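Local coordinates for D-3-phosphoglycerate dehydrogenase-related protein (Vibrio cholerae, PDB 4S1V), which probably interconverts a D-2-hydroxyacid such as phosphoglycerate and its 2-oxoacid with a nicotinamide cofactor, as in D-isomer specific 2-hydroxyacid dehydrogenases, at residues S181-K184 and A185-G189; L141-L145 and S146-L150; D263-E266 and N267-A270; S112-L115 and A116-H120. One frame throughout, in Å; residues are numbered along the deposited sequence.

Contact 1: S181-K184 and A185-G189; sequences SRQK and ALELG
From S181 to L188 the backbone is helical, with the amides of A185, L186, E187 and L188 bonded to the carbonyls of S181, R182, Q183 and K184, and G189 then turns off with positive phi in a Schellman motif. On the outer face Q183 and E187, one turn apart, are joined by their side chains. Q183 NE2 donates to E187 OE2 over 2.8 Å, and the bond is almost straight at 174°. The oxygen lies in the plane of the Q183 amide, and the amide comes at it from above the carboxylate plane, the two flat groups standing 88° apart. Q183 can make this reach because its CG is anti to the backbone N (chi1 -177°) and the chain stays extended beyond it. K184 bends at chi2 and lays its CG 3.9 Å from L188 CD1, an apolar touch one turn along. K184 NZ stays 5.1 Å from E187 OE1, so the opposite charges are near but not in contact, and any attraction is probably weak. The inner face is different: A185 CB sits 3.3 Å from R182 O and packs on V175 and L155. S181 OG bonds to L155 N, R182 NE bonds to G177 O, and R182 and L186 lean on A192. The helix 179-188 thus forms the crossover between parallel strands 173-176 and 191-192 at the edge of the seven-stranded sheet.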
ATOM      1  N   SER C 181      41.958  13.919  -2.073  1.00 24.66           N
ATOM      2  CA  SER C 181      41.034  12.789  -2.095  1.00 24.72           C
ATOM      3  C   SER C 181      41.316  11.906  -3.294  1.00 23.84           C
ATOM      4  O   SER C 181      41.395  10.687  -3.164  1.00 23.48           O
ATOM      5  CB  SER C 181      39.570  13.250  -2.125  1.00 24.86           C
ATOM      6  OG  SER C 181      39.075  13.453  -0.816  1.00 25.04           O
ATOM      7  N   ARG C 182      41.462  12.537  -4.457  1.00 23.89           N
ATOM      8  CA  ARG C 182      41.717  11.827  -5.712  1.00 23.91           C
ATOM      9  C   ARG C 182      43.110  11.183  -5.785  1.00 24.34           C
ATOM     10  O   ARG C 182      43.279  10.146  -6.434  1.00 25.95           O
ATOM     11  CB  ARG C 182      41.458  12.742  -6.914  1.00 22.50           C
ATOM     12  CG  ARG C 182      39.982  12.855  -7.277  1.00 22.19           C
ATOM     13  CD  ARG C 182      39.757  13.873  -8.383  1.00 21.72           C
ATOM     14  NE  ARG C 182      39.870  15.258  -7.921  1.00 21.29           N
ATOM     15  CZ  ARG C 182      40.450  16.234  -8.618  1.00 21.34           C
ATOM     16  NH1 ARG C 182      41.005  15.979  -9.806  1.00 20.85           N
ATOM     17  NH2 ARG C 182      40.493  17.462  -8.124  1.00 20.32           N
ATOM     18  N   GLN C 183      44.097  11.795  -5.135  1.00 24.47           N
ATOM     19  CA  GLN C 183      45.427  11.185  -4.989  1.00 25.46           C
ATOM     20  C   GLN C 183      45.363   9.920  -4.134  1.00 25.70           C
ATOM     21  O   GLN C 183      45.904   8.872  -4.507  1.00 26.12           O
ATOM     22  CB  GLN C 183      46.423  12.183  -4.380  1.00 26.03           C
ATOM     23  CG  GLN C 183      47.849  11.647  -4.270  1.00 26.22           C
ATOM     24  CD  GLN C 183      48.772  12.566  -3.491  1.00 26.96           C
ATOM     25  OE1 GLN C 183      48.605  13.781  -3.488  1.00 28.13           O
ATOM     26  NE2 GLN C 183      49.764  11.985  -2.837  1.00 27.60           N
ATOM     27  N   LYS C 184      44.699  10.027  -2.988  1.00 26.51           N
ATOM     28  CA  LYS C 184      44.433   8.875  -2.128  1.00 26.86           C
ATOM     29  C   LYS C 184      43.758   7.738  -2.905  1.00 26.26           C
ATOM     30  O   LYS C 184      44.153   6.569  -2.786  1.00 25.76           O
ATOM     31  CB  LYS C 184      43.562   9.296  -0.941  1.00 27.51           C
ATOM     32  CG  LYS C 184      43.456   8.256   0.164  1.00 29.64           C
ATOM     33  CD  LYS C 184      44.741   8.172   0.967  1.00 32.01           C
ATOM     34  CE  LYS C 184      44.592   7.246   2.161  1.00 34.50           C
ATOM     35  NZ  LYS C 184      45.915   7.014   2.805  1.00 36.19           N
ATOM     36  N   ALA C 185      42.749   8.098  -3.700  1.00 26.09           N
ATOM     37  CA  ALA C 185      42.041   7.156  -4.577  1.00 26.68           C
ATOM     38  C   ALA C 185      43.004   6.353  -5.464  1.00 27.13           C
ATOM     39  O   ALA C 185      42.970   5.117  -5.471  1.00 27.38           O
ATOM     40  CB  ALA C 185      41.026   7.898  -5.432  1.00 24.89           C
ATOM     41  N   LEU C 186      43.853   7.058  -6.211  1.00 27.83           N
ATOM     42  CA  LEU C 186      44.834   6.398  -7.084  1.00 28.42           C
ATOM     43  C   LEU C 186      45.813   5.534  -6.285  1.00 28.32           C
ATOM     44  O   LEU C 186      46.071   4.399  -6.658  1.00 29.23           O
ATOM     45  CB  LEU C 186      45.587   7.408  -7.959  1.00 27.93           C
ATOM     46  CG  LEU C 186      44.802   8.219  -9.006  1.00 29.57           C
ATOM     47  CD1 LEU C 186      45.764   8.994  -9.893  1.00 28.73           C
ATOM     48  CD2 LEU C 186      43.876   7.364  -9.862  1.00 29.58           C
ATOM     49  N   GLU C 187      46.331   6.065  -5.179  1.00 29.19           N
ATOM     50  CA  GLU C 187      47.242   5.307  -4.307  1.00 30.23           C
ATOM     51  C   GLU C 187      46.619   4.035  -3.724  1.00 29.62           C
ATOM     52  O   GLU C 187      47.327   3.070  -3.439  1.00 29.78           O
ATOM     53  CB  GLU C 187      47.777   6.188  -3.183  1.00 31.56           C
ATOM     54  CG  GLU C 187      48.776   7.240  -3.645  1.00 33.85           C
ATOM     55  CD  GLU C 187      49.032   8.307  -2.596  1.00 36.25           C
ATOM     56  OE1 GLU C 187      48.383   8.261  -1.528  1.00 39.72           O
ATOM     57  OE2 GLU C 187      49.878   9.198  -2.835  1.00 36.34           O
ATOM     58  N   LEU C 188      45.301   4.036  -3.550  1.00 27.72           N
ATOM     59  CA  LEU C 188      44.601   2.845  -3.086  1.00 28.02           C
ATOM     60  C   LEU C 188      44.152   1.935  -4.242  1.00 28.14           C
ATOM     61  O   LEU C 188      43.669   0.827  -4.013  1.00 29.68           O
ATOM     62  CB  LEU C 188      43.413   3.228  -2.189  1.00 27.85           C
ATOM     63  CG  LEU C 188      43.770   3.969  -0.889  1.00 28.32           C
ATOM     64  CD1 LEU C 188      42.520   4.499  -0.184  1.00 28.04           C
ATOM     65  CD2 LEU C 188      44.613   3.100   0.045  1.00 28.15           C
ATOM     66  N   GLY C 189      44.307   2.405  -5.476  1.00 27.52           N
ATOM     67  CA  GLY C 189      43.975   1.608  -6.657  1.00 26.99           C
ATOM     68  C   GLY C 189      42.525   1.722  -7.098  1.00 27.20           C
ATOM     69  O   GLY C 189      42.031   0.866  -7.837  1.00 26.26           O
TER

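Contact 2: L141-L145 and S146-L150; sequences LGRTL and SGRTL
R143, just ahead of a type II turn from L145 to R148, and R148, its last residue, bring their guanidinium groups together. R143 NE lies 3.2 Å from R148 NH1, over one face of the R148 group and toward its rim; the two planes are 66° apart and the side chains cross at about a right angle. Both arginines start with CG anti to the carbonyl carbon and both bend at chi3 (71° in R143, 82° in R148), and the two ends meet. R148 passes the backbone of the first segment, its CD 3.4 Å from T144 O. The turn is closed by R148 N, which donates to L145 O over 2.9 Å, and G147 takes the positive phi that its third position calls for. The L145 side chain packs on W111, I114 and L115 of helix 104-119. T144 OG1 bonds to N295 of the second subunit, whose E108 receives the amides of L145 and S146. Two like-charged donors this close would be expected to repel, but the D231 carboxylate pairs with R143 NH2 in a salt bridge. R148 NH2 has a weak bond to D231 O and R148 touches D204; these acids probably offset the like charges.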
ATOM      1  N   LEU C 141      11.400  -5.040  -7.612  1.00 23.33           N
ATOM      2  CA  LEU C 141      12.581  -5.748  -7.129  1.00 23.33           C
ATOM      3  C   LEU C 141      13.700  -4.799  -6.714  1.00 23.68           C
ATOM      4  O   LEU C 141      13.956  -3.802  -7.387  1.00 23.78           O
ATOM      5  CB  LEU C 141      13.123  -6.710  -8.204  1.00 22.33           C
ATOM      6  CG  LEU C 141      12.342  -7.990  -8.497  1.00 22.41           C
ATOM      7  CD1 LEU C 141      12.873  -8.660  -9.753  1.00 22.34           C
ATOM      8  CD2 LEU C 141      12.400  -8.936  -7.309  1.00 21.66           C
ATOM      9  N   GLY C 142      14.361  -5.128  -5.607  1.00 24.72           N
ATOM     10  CA  GLY C 142      15.603  -4.480  -5.221  1.00 25.19           C
ATOM     11  C   GLY C 142      16.771  -4.969  -6.076  1.00 26.09           C
ATOM     12  O   GLY C 142      16.591  -5.805  -6.974  1.00 25.85           O
ATOM     13  N   ARG C 143      17.966  -4.453  -5.790  1.00 26.63           N
ATOM     14  CA  ARG C 143      19.134  -4.647  -6.653  1.00 28.08           C
ATOM     15  C   ARG C 143      20.397  -4.910  -5.845  1.00 27.73           C
ATOM     16  O   ARG C 143      20.583  -4.326  -4.769  1.00 26.84           O
ATOM     17  CB  ARG C 143      19.351  -3.415  -7.536  1.00 31.94           C
ATOM     18  CG  ARG C 143      18.302  -3.229  -8.620  1.00 36.82           C
ATOM     19  CD  ARG C 143      18.291  -1.802  -9.141  1.00 42.37           C
ATOM     20  NE  ARG C 143      19.481  -1.502  -9.936  1.00 46.34           N
ATOM     21  CZ  ARG C 143      19.491  -1.343 -11.257  1.00 47.61           C
ATOM     22  NH1 ARG C 143      18.373  -1.443 -11.967  1.00 48.37           N
ATOM     23  NH2 ARG C 143      20.636  -1.081 -11.873  1.00 49.43           N
ATOM     24  N   THR C 144      21.259  -5.788  -6.359  1.00 25.62           N
ATOM     25  CA  THR C 144      22.553  -6.036  -5.735  1.00 25.21           C
ATOM     26  C   THR C 144      23.494  -4.854  -5.975  1.00 25.30           C
ATOM     27  O   THR C 144      23.344  -4.098  -6.952  1.00 25.09           O
ATOM     28  CB  THR C 144      23.220  -7.331  -6.260  1.00 25.31           C
ATOM     29  OG1 THR C 144      23.298  -7.292  -7.689  1.00 27.26           O
ATOM     30  CG2 THR C 144      22.443  -8.555  -5.840  1.00 23.76           C
ATOM     31  N   LEU C 145      24.464  -4.698  -5.084  1.00 25.03           N
ATOM     32  CA  LEU C 145      25.488  -3.675  -5.254  1.00 25.17           C
ATOM     33  C   LEU C 145      26.619  -4.164  -6.156  1.00 25.29           C
ATOM     34  O   LEU C 145      27.232  -3.376  -6.870  1.00 23.79           O
ATOM     35  CB  LEU C 145      26.038  -3.239  -3.899  1.00 24.95           C
ATOM     36  CG  LEU C 145      25.066  -2.564  -2.929  1.00 25.41           C
ATOM     37  CD1 LEU C 145      25.713  -2.475  -1.557  1.00 25.95           C
ATOM     38  CD2 LEU C 145      24.660  -1.180  -3.422  1.00 25.16           C
ATOM     39  N   SER C 146      26.886  -5.469  -6.095  1.00 26.78           N
ATOM     40  CA  SER C 146      27.926  -6.131  -6.882  1.00 27.00           C
ATOM     41  C   SER C 146      27.834  -5.745  -8.350  1.00 26.37           C
ATOM     42  O   SER C 146      26.785  -5.911  -8.965  1.00 25.88           O
ATOM     43  CB  SER C 146      27.788  -7.651  -6.742  1.00 27.53           C
ATOM     44  OG  SER C 146      28.839  -8.318  -7.421  1.00 29.62           O
ATOM     45  N   GLY C 147      28.926  -5.212  -8.897  1.00 26.23           N
ATOM     46  CA  GLY C 147      28.946  -4.758 -10.296  1.00 26.59           C
ATOM     47  C   GLY C 147      28.639  -3.280 -10.501  1.00 27.68           C
ATOM     48  O   GLY C 147      29.111  -2.674 -11.465  1.00 28.30           O
ATOM     49  N   ARG C 148      27.849  -2.692  -9.603  1.00 26.56           N
ATOM     50  CA  ARG C 148      27.477  -1.277  -9.705  1.00 26.06           C
ATOM     51  C   ARG C 148      28.630  -0.364  -9.277  1.00 24.86           C
ATOM     52  O   ARG C 148      29.347  -0.671  -8.325  1.00 23.81           O
ATOM     53  CB  ARG C 148      26.207  -0.986  -8.879  1.00 27.63           C
ATOM     54  CG  ARG C 148      24.925  -1.579  -9.458  1.00 30.42           C
ATOM     55  CD  ARG C 148      23.682  -1.209  -8.652  1.00 33.36           C
ATOM     56  NE  ARG C 148      23.161   0.115  -8.998  1.00 36.66           N
ATOM     57  CZ  ARG C 148      22.011   0.634  -8.557  1.00 36.81           C
ATOM     58  NH1 ARG C 148      21.221  -0.045  -7.731  1.00 36.35           N
ATOM     59  NH2 ARG C 148      21.655   1.847  -8.947  1.00 36.82           N
ATOM     60  N   THR C 149      28.819   0.750  -9.980  1.00 23.82           N
ATOM     61  CA  THR C 149      29.877   1.695  -9.606  1.00 23.04           C
ATOM     62  C   THR C 149      29.497   2.544  -8.390  1.00 22.56           C
ATOM     63  O   THR C 149      28.456   3.217  -8.376  1.00 20.97           O
ATOM     64  CB  THR C 149      30.310   2.602 -10.778  1.00 23.53           C
ATOM     65  OG1 THR C 149      30.918   1.791 -11.794  1.00 24.28           O
ATOM     66  CG2 THR C 149      31.326   3.643 -10.305  1.00 22.98           C
ATOM     67  N   LEU C 150      30.352   2.491  -7.371  1.00 21.33           N
ATOM     68  CA  LEU C 150      30.153   3.287  -6.181  1.00 20.65           C
ATOM     69  C   LEU C 150      30.922   4.586  -6.318  1.00 20.94           C
ATOM     70  O   LEU C 150      32.156   4.583  -6.357  1.00 21.67           O
ATOM     71  CB  LEU C 150      30.593   2.516  -4.927  1.00 20.26           C
ATOM     72  CG  LEU C 150      30.609   3.252  -3.580  1.00 19.72           C
ATOM     73  CD1 LEU C 150      29.239   3.815  -3.229  1.00 19.80           C
ATOM     74  CD2 LEU C 150      31.090   2.311  -2.489  1.00 19.10           C
TER

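Contact 3: D263-E266 and N267-A270; sequences DVYE and NEPA
Y265 meets the second segment in two ways, through its backbone amide and through its ring. Y265 N donates to E268 OE2 over 2.8 Å, using the anti lone pair of that oxygen, which points away from OE1. E268 reaches back along an extended chain (chi2 171°), with its CG at the ring edge, in plane, 3.9 Å from Y265 CD1. The carboxylate and the ring are 80° apart. Two residues on from E268, A270 CB comes over one face of the same ring, a CH-pi contact 4.0 Å from the centroid and 3.6 Å from Y265 CG. The cis peptide bond before P269 lies between these two partners.

Further out, Y265 OH bonds to A286 O, so the tyrosine is held at both ends. E268 OE1 bonds to H288 ND1, while the side chain of D263 takes the amides of L289 and G290. W133 of the second subunit packs on E268, P269 and A270, and its L128 on Y265. Each oxygen of E268 therefore has a partner, one a backbone amide and one an imidazole; the carboxylate ties this loop to the segment carrying H288, consistent with the paired active-site glutamate and histidine of this family.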
ATOM      1  N   ASP C 263      20.451  10.779   5.772  1.00 20.85           N
ATOM      2  CA  ASP C 263      20.543  10.697   7.229  1.00 20.24           C
ATOM      3  C   ASP C 263      20.367  12.089   7.819  1.00 20.36           C
ATOM      4  O   ASP C 263      20.211  12.258   9.029  1.00 20.12           O
ATOM      5  CB  ASP C 263      21.922  10.136   7.621  1.00 20.43           C
ATOM      6  CG  ASP C 263      21.965   9.599   9.049  1.00 21.31           C
ATOM      7  OD1 ASP C 263      20.981   8.963   9.478  1.00 21.91           O
ATOM      8  OD2 ASP C 263      22.987   9.799   9.749  1.00 21.41           O
ATOM      9  N   VAL C 264      20.394  13.083   6.939  1.00 20.71           N
ATOM     10  CA  VAL C 264      20.581  14.475   7.316  1.00 20.95           C
ATOM     11  C   VAL C 264      19.634  15.394   6.537  1.00 21.29           C
ATOM     12  O   VAL C 264      19.216  15.065   5.423  1.00 20.87           O
ATOM     13  CB  VAL C 264      22.053  14.910   7.108  1.00 21.30           C
ATOM     14  CG1 VAL C 264      22.956  14.216   8.116  1.00 20.96           C
ATOM     15  CG2 VAL C 264      22.513  14.609   5.688  1.00 21.79           C
ATOM     16  N   TYR C 265      19.290  16.533   7.142  1.00 21.68           N
ATOM     17  CA  TYR C 265      18.230  17.418   6.644  1.00 22.46           C
ATOM     18  C   TYR C 265      18.556  18.876   6.954  1.00 23.75           C
ATOM     19  O   TYR C 265      19.355  19.167   7.852  1.00 22.58           O
ATOM     20  CB  TYR C 265      16.870  17.042   7.263  1.00 22.38           C
ATOM     21  CG  TYR C 265      16.599  15.544   7.245  1.00 21.83           C
ATOM     22  CD1 TYR C 265      17.058  14.729   8.276  1.00 20.80           C
ATOM     23  CD2 TYR C 265      15.922  14.943   6.175  1.00 21.27           C
ATOM     24  CE1 TYR C 265      16.839  13.370   8.262  1.00 20.22           C
ATOM     25  CE2 TYR C 265      15.692  13.576   6.160  1.00 20.90           C
ATOM     26  CZ  TYR C 265      16.158  12.803   7.208  1.00 20.46           C
ATOM     27  OH  TYR C 265      15.951  11.453   7.213  1.00 20.71           O
ATOM     28  N   GLU C 266      17.941  19.790   6.214  1.00 25.81           N
ATOM     29  CA  GLU C 266      18.168  21.226   6.423  1.00 29.02           C
ATOM     30  C   GLU C 266      17.781  21.688   7.822  1.00 29.47           C
ATOM     31  O   GLU C 266      18.481  22.497   8.434  1.00 30.96           O
ATOM     32  CB  GLU C 266      17.449  22.056   5.364  1.00 32.20           C
ATOM     33  CG  GLU C 266      18.281  22.262   4.107  1.00 36.70           C
ATOM     34  CD  GLU C 266      17.880  23.508   3.328  1.00 40.30           C
ATOM     35  OE1 GLU C 266      16.959  24.232   3.766  1.00 40.87           O
ATOM     36  OE2 GLU C 266      18.491  23.761   2.269  1.00 44.02           O
ATOM     37  N   ASN C 267      16.671  21.160   8.324  1.00 28.89           N
ATOM     38  CA  ASN C 267      16.262  21.394   9.697  1.00 29.86           C
ATOM     39  C   ASN C 267      16.019  20.077  10.414  1.00 28.67           C
ATOM     40  O   ASN C 267      15.214  19.249   9.975  1.00 27.75           O
ATOM     41  CB  ASN C 267      15.014  22.280   9.758  1.00 31.41           C
ATOM     42  CG  ASN C 267      15.237  23.651   9.140  1.00 33.10           C
ATOM     43  OD1 ASN C 267      14.399  24.134   8.380  1.00 35.03           O
ATOM     44  ND2 ASN C 267      16.367  24.284   9.461  1.00 34.76           N
ATOM     45  N   GLU C 268      16.744  19.887  11.504  1.00 26.96           N
ATOM     46  CA  GLU C 268      16.611  18.696  12.323  1.00 27.27           C
ATOM     47  C   GLU C 268      16.199  19.111  13.731  1.00 26.34           C
ATOM     48  O   GLU C 268      16.719  20.088  14.251  1.00 25.59           O
ATOM     49  CB  GLU C 268      17.923  17.910  12.343  1.00 26.97           C
ATOM     50  CG  GLU C 268      18.252  17.282  10.996  1.00 26.27           C
ATOM     51  CD  GLU C 268      19.650  16.686  10.914  1.00 26.55           C
ATOM     52  OE1 GLU C 268      20.229  16.307  11.962  1.00 25.32           O
ATOM     53  OE2 GLU C 268      20.154  16.579   9.775  1.00 25.53           O
ATOM     54  N   PRO C 269      15.226  18.402  14.338  1.00 27.17           N
ATOM     55  CA  PRO C 269      14.384  17.313  13.826  1.00 26.56           C
ATOM     56  C   PRO C 269      13.667  17.657  12.521  1.00 26.77           C
ATOM     57  O   PRO C 269      13.163  18.765  12.373  1.00 28.03           O
ATOM     58  CB  PRO C 269      13.337  17.146  14.926  1.00 26.44           C
ATOM     59  CG  PRO C 269      14.035  17.565  16.169  1.00 26.72           C
ATOM     60  CD  PRO C 269      14.930  18.696  15.755  1.00 27.16           C
ATOM     61  N   ALA C 270      13.635  16.711  11.587  1.00 26.83           N
ATOM     62  CA  ALA C 270      12.849  16.857  10.363  1.00 26.23           C
ATOM     63  C   ALA C 270      11.518  16.141  10.561  1.00 26.36           C
ATOM     64  O   ALA C 270      11.488  14.985  10.971  1.00 27.37           O
ATOM     65  CB  ALA C 270      13.597  16.283   9.175  1.00 24.93           C
TER

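Contact 4: S112-L115 and A116-H120; sequences SLIL and AASRH
A116 opens the second segment by closing a helical turn on S112: its N donates to S112 O over 2.9 Å, and its CB lies 3.2 Å from the same oxygen. A117 does the same one residue on, its N bonded to L113 O and its small CB resting 3.2 Å from that carbonyl; both methyls also pack on L284 of strand 283-285. With S118 OG anti to the carbonyl carbon (chi1 -68°), beside its own N, the hydroxyl turns back and donates to I114 O over 2.8 Å, while S118 N reaches the same oxygen at 3.0 Å. The two donors approach from opposite faces of the carbonyl plane, so I114 O is gripped twice. R119 N bonds to L115 O at 3.1 Å, less straight at 140°. Its side chain folds at chi2 and chi3 and leaves for the second subunit, where NH1 meets A105 O and NH2 meets G290 O. H120, with positive phi, leaves the helix and occupies the N-cap position of helix 121-129. Bonding back to the carbonyl four residues earlier is a well-known way for a serine in a helix to satisfy its hydroxyl, and the positive-phi ending is a Schellman motif.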
ATOM      1  N   SER C 112      24.557   0.613   5.858  1.00 21.15           N
ATOM      2  CA  SER C 112      23.252   0.062   6.197  1.00 21.62           C
ATOM      3  C   SER C 112      22.128   0.744   5.408  1.00 21.68           C
ATOM      4  O   SER C 112      21.168   0.089   4.989  1.00 21.83           O
ATOM      5  CB  SER C 112      23.001   0.198   7.700  1.00 22.96           C
ATOM      6  OG  SER C 112      21.745  -0.351   8.052  1.00 24.98           O
ATOM      7  N   LEU C 113      22.258   2.054   5.209  1.00 21.08           N
ATOM      8  CA  LEU C 113      21.297   2.826   4.426  1.00 20.87           C
ATOM      9  C   LEU C 113      21.359   2.396   2.972  1.00 20.25           C
ATOM     10  O   LEU C 113      20.330   2.198   2.323  1.00 19.87           O
ATOM     11  CB  LEU C 113      21.575   4.337   4.526  1.00 21.05           C
ATOM     12  CG  LEU C 113      21.483   5.100   5.855  1.00 22.04           C
ATOM     13  CD1 LEU C 113      21.141   6.562   5.591  1.00 21.50           C
ATOM     14  CD2 LEU C 113      20.454   4.500   6.800  1.00 21.54           C
ATOM     15  N   ILE C 114      22.578   2.247   2.469  1.00 19.68           N
ATOM     16  CA  ILE C 114      22.796   1.868   1.072  1.00 19.68           C
ATOM     17  C   ILE C 114      22.169   0.505   0.775  1.00 19.25           C
ATOM     18  O   ILE C 114      21.464   0.344  -0.224  1.00 19.00           O
ATOM     19  CB  ILE C 114      24.304   1.918   0.718  1.00 19.53           C
ATOM     20  CG1 ILE C 114      24.757   3.379   0.614  1.00 19.03           C
ATOM     21  CG2 ILE C 114      24.594   1.172  -0.577  1.00 18.69           C
ATOM     22  CD1 ILE C 114      26.257   3.594   0.727  1.00 19.63           C
ATOM     23  N   LEU C 115      22.398  -0.453   1.667  1.00 19.74           N
ATOM     24  CA  LEU C 115      21.864  -1.804   1.511  1.00 20.25           C
ATOM     25  C   LEU C 115      20.355  -1.872   1.704  1.00 20.63           C
ATOM     26  O   LEU C 115      19.677  -2.567   0.953  1.00 20.58           O
ATOM     27  CB  LEU C 115      22.569  -2.779   2.451  1.00 20.17           C
ATOM     28  CG  LEU C 115      23.961  -3.276   2.068  1.00 20.22           C
ATOM     29  CD1 LEU C 115      24.635  -3.876   3.297  1.00 21.21           C
ATOM     30  CD2 LEU C 115      23.915  -4.299   0.934  1.00 20.08           C
ATOM     31  N   ALA C 116      19.834  -1.142   2.695  1.00 21.68           N
ATOM     32  CA  ALA C 116      18.385  -1.073   2.938  1.00 21.88           C
ATOM     33  C   ALA C 116      17.634  -0.455   1.753  1.00 22.13           C
ATOM     34  O   ALA C 116      16.599  -0.967   1.319  1.00 21.78           O
ATOM     35  CB  ALA C 116      18.086  -0.290   4.208  1.00 21.78           C
ATOM     36  N   ALA C 117      18.166   0.651   1.246  1.00 22.93           N
ATOM     37  CA  ALA C 117      17.590   1.345   0.100  1.00 23.18           C
ATOM     38  C   ALA C 117      17.609   0.449  -1.135  1.00 22.60           C
ATOM     39  O   ALA C 117      16.615   0.341  -1.851  1.00 22.49           O
ATOM     40  CB  ALA C 117      18.348   2.639  -0.163  1.00 22.86           C
ATOM     41  N   SER C 118      18.743  -0.205  -1.364  1.00 22.80           N
ATOM     42  CA  SER C 118      18.921  -1.065  -2.531  1.00 21.90           C
ATOM     43  C   SER C 118      17.914  -2.198  -2.532  1.00 21.82           C
ATOM     44  O   SER C 118      17.404  -2.570  -3.581  1.00 21.67           O
ATOM     45  CB  SER C 118      20.336  -1.638  -2.584  1.00 21.34           C
ATOM     46  OG  SER C 118      21.277  -0.616  -2.841  1.00 21.57           O
ATOM     47  N   ARG C 119      17.612  -2.738  -1.357  1.00 21.38           N
ATOM     48  CA  ARG C 119      16.764  -3.917  -1.309  1.00 21.47           C
ATOM     49  C   ARG C 119      15.331  -3.646  -0.857  1.00 21.23           C
ATOM     50  O   ARG C 119      14.561  -4.589  -0.675  1.00 20.11           O
ATOM     51  CB  ARG C 119      17.429  -5.034  -0.492  1.00 21.63           C
ATOM     52  CG  ARG C 119      18.779  -5.495  -1.042  1.00 22.27           C
ATOM     53  CD  ARG C 119      18.678  -6.221  -2.387  1.00 22.04           C
ATOM     54  NE  ARG C 119      18.059  -7.539  -2.255  1.00 21.88           N
ATOM     55  CZ  ARG C 119      18.718  -8.688  -2.123  1.00 21.48           C
ATOM     56  NH1 ARG C 119      20.049  -8.721  -2.125  1.00 21.40           N
ATOM     57  NH2 ARG C 119      18.036  -9.816  -2.009  1.00 20.91           N
ATOM     58  N   HIS C 120      14.977  -2.360  -0.728  1.00 21.34           N
ATOM     59  CA  HIS C 120      13.652  -1.913  -0.264  1.00 22.90           C
ATOM     60  C   HIS C 120      13.264  -2.520   1.045  1.00 23.39           C
ATOM     61  O   HIS C 120      12.098  -2.847   1.277  1.00 23.38           O
ATOM     62  CB  HIS C 120      12.574  -2.176  -1.310  1.00 23.55           C
ATOM     63  CG  HIS C 120      12.860  -1.541  -2.644  1.00 23.91           C
ATOM     64  ND1 HIS C 120      13.032  -0.217  -2.787  1.00 24.25           N
ATOM     65  CD2 HIS C 120      12.998  -2.100  -3.914  1.00 24.65           C
ATOM     66  CE1 HIS C 120      13.267   0.064  -4.086  1.00 25.36           C
ATOM     67  NE2 HIS C 120      13.248  -1.094  -4.772  1.00 24.96           N
TER

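How the contacts relate
Along the chain the order is contact 4, contact 2, contact 1, contact 3, all in the NAD-binding region. Contacts 4 and 2 are neighbours, their centres about 10 Å apart: R143 N lies 3.0 Å from S118 O, a probable hydrogen bond, and L145 packs against L115 and S118. Contact 3 lies about 19 Å from contact 4 between centres and brushes it where D263 CB approaches L113 CD1. Contacts 2, 3 and 4 all reach the second subunit, so this region helps build both the cofactor-binding domain and the contact with that subunit. Contact 1 stands apart, about 23 Å from contact 2 between centres, on a surface helix at the edge of the seven-stranded sheet.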